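Local coordinates for protein first ORF in transposon ISC1904 (Sulfolobus solfataricus, PDB 3ILX) that probably takes part in DNA binding and strand exchange during transposition, this chain being the resolvase-like domain of a serine recombinase of the IS607 transposase type, at residues 36-41 against 56-61. Numbering follows the deposited sequence.
Sequences LVITDI and LRMILN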
loop_
_atom_site.group_PDB
_atom_site.type_symbol
_atom_site.label_atom_id
_atom_site.label_comp_id
_atom_site.label_asym_id
_atom_site.label_seq_id
_atom_site.Cartn_x
_atom_site.Cartn_y
_atom_site.Cartn_z
ATOM N N LEU A 36 -16.210 3.249 -19.613
ATOM C CA LEU A 36 -15.672 1.908 -19.524
ATOM C C LEU A 36 -15.924 1.327 -18.123
ATOM O O LEU A 36 -16.027 2.078 -17.139
ATOM C CB LEU A 36 -14.180 1.962 -19.879
ATOM C CG LEU A 36 -13.265 0.769 -19.703
ATOM C CD1 LEU A 36 -13.354 -0.150 -20.908
ATOM C CD2 LEU A 36 -11.846 1.288 -19.502
ATOM N N VAL A 37 -16.063 0.001 -18.059
ATOM C CA VAL A 37 -16.129 -0.766 -16.824
ATOM C C VAL A 37 -14.925 -1.713 -16.806
ATOM O O VAL A 37 -14.702 -2.463 -17.758
ATOM C CB VAL A 37 -17.433 -1.584 -16.716
ATOM C CG1 VAL A 37 -17.479 -2.301 -15.376
ATOM C CG2 VAL A 37 -18.642 -0.672 -16.892
ATOM N N ILE A 38 -14.117 -1.619 -15.755
ATOM C CA ILE A 38 -12.943 -2.464 -15.621
ATOM C C ILE A 38 -13.174 -3.262 -14.356
ATOM O O ILE A 38 -13.566 -2.677 -13.316
ATOM C CB ILE A 38 -11.666 -1.616 -15.421
ATOM C CG1 ILE A 38 -11.252 -0.900 -16.709
ATOM C CG2 ILE A 38 -10.511 -2.468 -14.860
ATOM C CD1 ILE A 38 -10.101 0.093 -16.497
ATOM N N THR A 39 -12.980 -4.579 -14.429
ATOM C CA THR A 39 -13.216 -5.431 -13.250
ATOM C C THR A 39 -12.039 -6.362 -12.991
ATOM O O THR A 39 -11.244 -6.616 -13.884
ATOM C CB THR A 39 -14.476 -6.306 -13.395
ATOM O OG1 THR A 39 -14.303 -7.232 -14.474
ATOM C CG2 THR A 39 -15.719 -5.455 -13.686
ATOM N N ASP A 40 -11.928 -6.835 -11.753
ATOM C CA ASP A 40 -10.886 -7.763 -11.364
ATOM C C ASP A 40 -11.479 -8.726 -10.355
ATOM O O ASP A 40 -12.327 -8.332 -9.520
ATOM C CB ASP A 40 -9.759 -7.000 -10.654
ATOM C CG ASP A 40 -8.691 -6.489 -11.614
ATOM O OD1 ASP A 40 -8.291 -7.251 -12.509
ATOM O OD2 ASP A 40 -8.199 -5.343 -11.444
ATOM N N ILE A 41 -11.015 -9.964 -10.413
ATOM C CA ILE A 41 -11.298 -10.929 -9.372
ATOM C C ILE A 41 -9.949 -11.216 -8.745
ATOM O O ILE A 41 -9.066 -11.767 -9.388
ATOM C CB ILE A 41 -11.901 -12.248 -9.907
ATOM C CG1 ILE A 41 -13.213 -11.971 -10.668
ATOM C CG2 ILE A 41 -12.043 -13.285 -8.768
ATOM C CD1 ILE A 41 -13.677 -13.116 -11.607
ATOM N N LEU A 56 -4.440 2.079 -13.641
ATOM C CA LEU A 56 -3.344 2.924 -13.155
ATOM C C LEU A 56 -2.539 3.531 -14.317
ATOM O O LEU A 56 -2.160 4.712 -14.280
ATOM C CB LEU A 56 -2.404 2.103 -12.252
ATOM C CG LEU A 56 -1.105 2.732 -11.756
ATOM C CD1 LEU A 56 -1.452 3.985 -10.996
ATOM C CD2 LEU A 56 -0.359 1.753 -10.833
ATOM N N ARG A 57 -2.243 2.713 -15.325
ATOM C CA ARG A 57 -1.517 3.188 -16.490
ATOM C C ARG A 57 -2.339 4.197 -17.280
ATOM O O ARG A 57 -1.799 5.178 -17.774
ATOM C CB ARG A 57 -1.070 2.019 -17.371
ATOM C CG ARG A 57 0.017 1.219 -16.694
ATOM C CD ARG A 57 0.173 -0.184 -17.258
ATOM N NE ARG A 57 1.117 -0.914 -16.413
ATOM C CZ ARG A 57 1.310 -2.227 -16.432
ATOM N NH1 ARG A 57 0.605 -3.002 -17.248
ATOM N NH2 ARG A 57 2.213 -2.767 -15.627
HETATM N N MSE A 58 -3.648 3.977 -17.375
HETATM C CA MSE A 58 -4.481 4.939 -18.075
HETATM C C MSE A 58 -4.491 6.299 -17.367
HETATM O O MSE A 58 -4.442 7.327 -18.026
HETATM C CB MSE A 58 -5.911 4.422 -18.229
HETATM C CG MSE A 58 -6.060 3.356 -19.290
HETATM SE SE MSE A 58 -7.930 2.795 -19.290
HETATM C CE MSE A 58 -8.648 4.241 -20.405
ATOM N N ILE A 59 -4.600 6.287 -16.038
ATOM C CA ILE A 59 -4.600 7.537 -15.260
ATOM C C ILE A 59 -3.292 8.279 -15.508
ATOM O O ILE A 59 -3.287 9.472 -15.823
ATOM C CB ILE A 59 -4.766 7.269 -13.746
ATOM C CG1 ILE A 59 -6.152 6.701 -13.452
ATOM C CG2 ILE A 59 -4.523 8.555 -12.906
ATOM C CD1 ILE A 59 -6.288 6.037 -12.060
ATOM N N LEU A 60 -2.187 7.545 -15.374
ATOM C CA LEU A 60 -0.839 8.061 -15.559
ATOM C C LEU A 60 -0.585 8.568 -16.977
ATOM O O LEU A 60 0.258 9.456 -17.173
ATOM C CB LEU A 60 0.192 6.985 -15.206
ATOM C CG LEU A 60 0.398 6.667 -13.719
ATOM C CD1 LEU A 60 1.155 5.321 -13.528
ATOM C CD2 LEU A 60 1.112 7.823 -13.008
ATOM N N ASN A 61 -1.306 8.001 -17.948
ATOM C CA ASN A 61 -1.251 8.451 -19.335
ATOM C C ASN A 61 -2.297 9.534 -19.663
ATOM O O ASN A 61 -2.550 9.824 -20.826
ATOM C CB ASN A 61 -1.366 7.274 -20.301
ATOM C CG ASN A 61 -0.865 7.625 -21.728
ATOM O OD1 ASN A 61 -0.004 8.494 -21.917
ATOM N ND2 ASN A 61 -1.418 6.958 -22.726
#
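The selenium of M58, a selenomethionine in the deposited chain, reaches from helix 50-60 to two aliphatic side chains of strand 36-41. It lies 4.2 Å from L36 CD2 and 4.5 Å from I38 CD1, and no hydrogen bond joins the two segments. The long side chain has to span a wide gap, since even the closest pair of CA atoms, I38 CA and L56 CA, is 11.3 Å apart. An extended chi2 of 178° carries SE away from the helix, and chi3 of 82° turns CE aside. L36 CD2 sits almost in line with the CG–SE bond, while I38 CD1 meets the convex side of the selenium, with CE bent away from it.

The inner side, at I38, is buried and enclosed by I6 and Y8 of strand 4-11. L36, though nearer to SE, lies with M58 on the partly exposed side, where a glycerol, probably from the crystallisation liquor, is about 4 Å from the M58 side chain. Only 72 Å² is buried between the segments.

In the parallel sheet of this resolvase-type domain, strand 36-41, helix 50-60 and strand 64-69 form a beta-alpha-beta crossover over the intervening strand 4-11, and M58 continues inward over I6 to V64. V37 and T39 turn instead to helix 19-30 on the opposite face of the sheet.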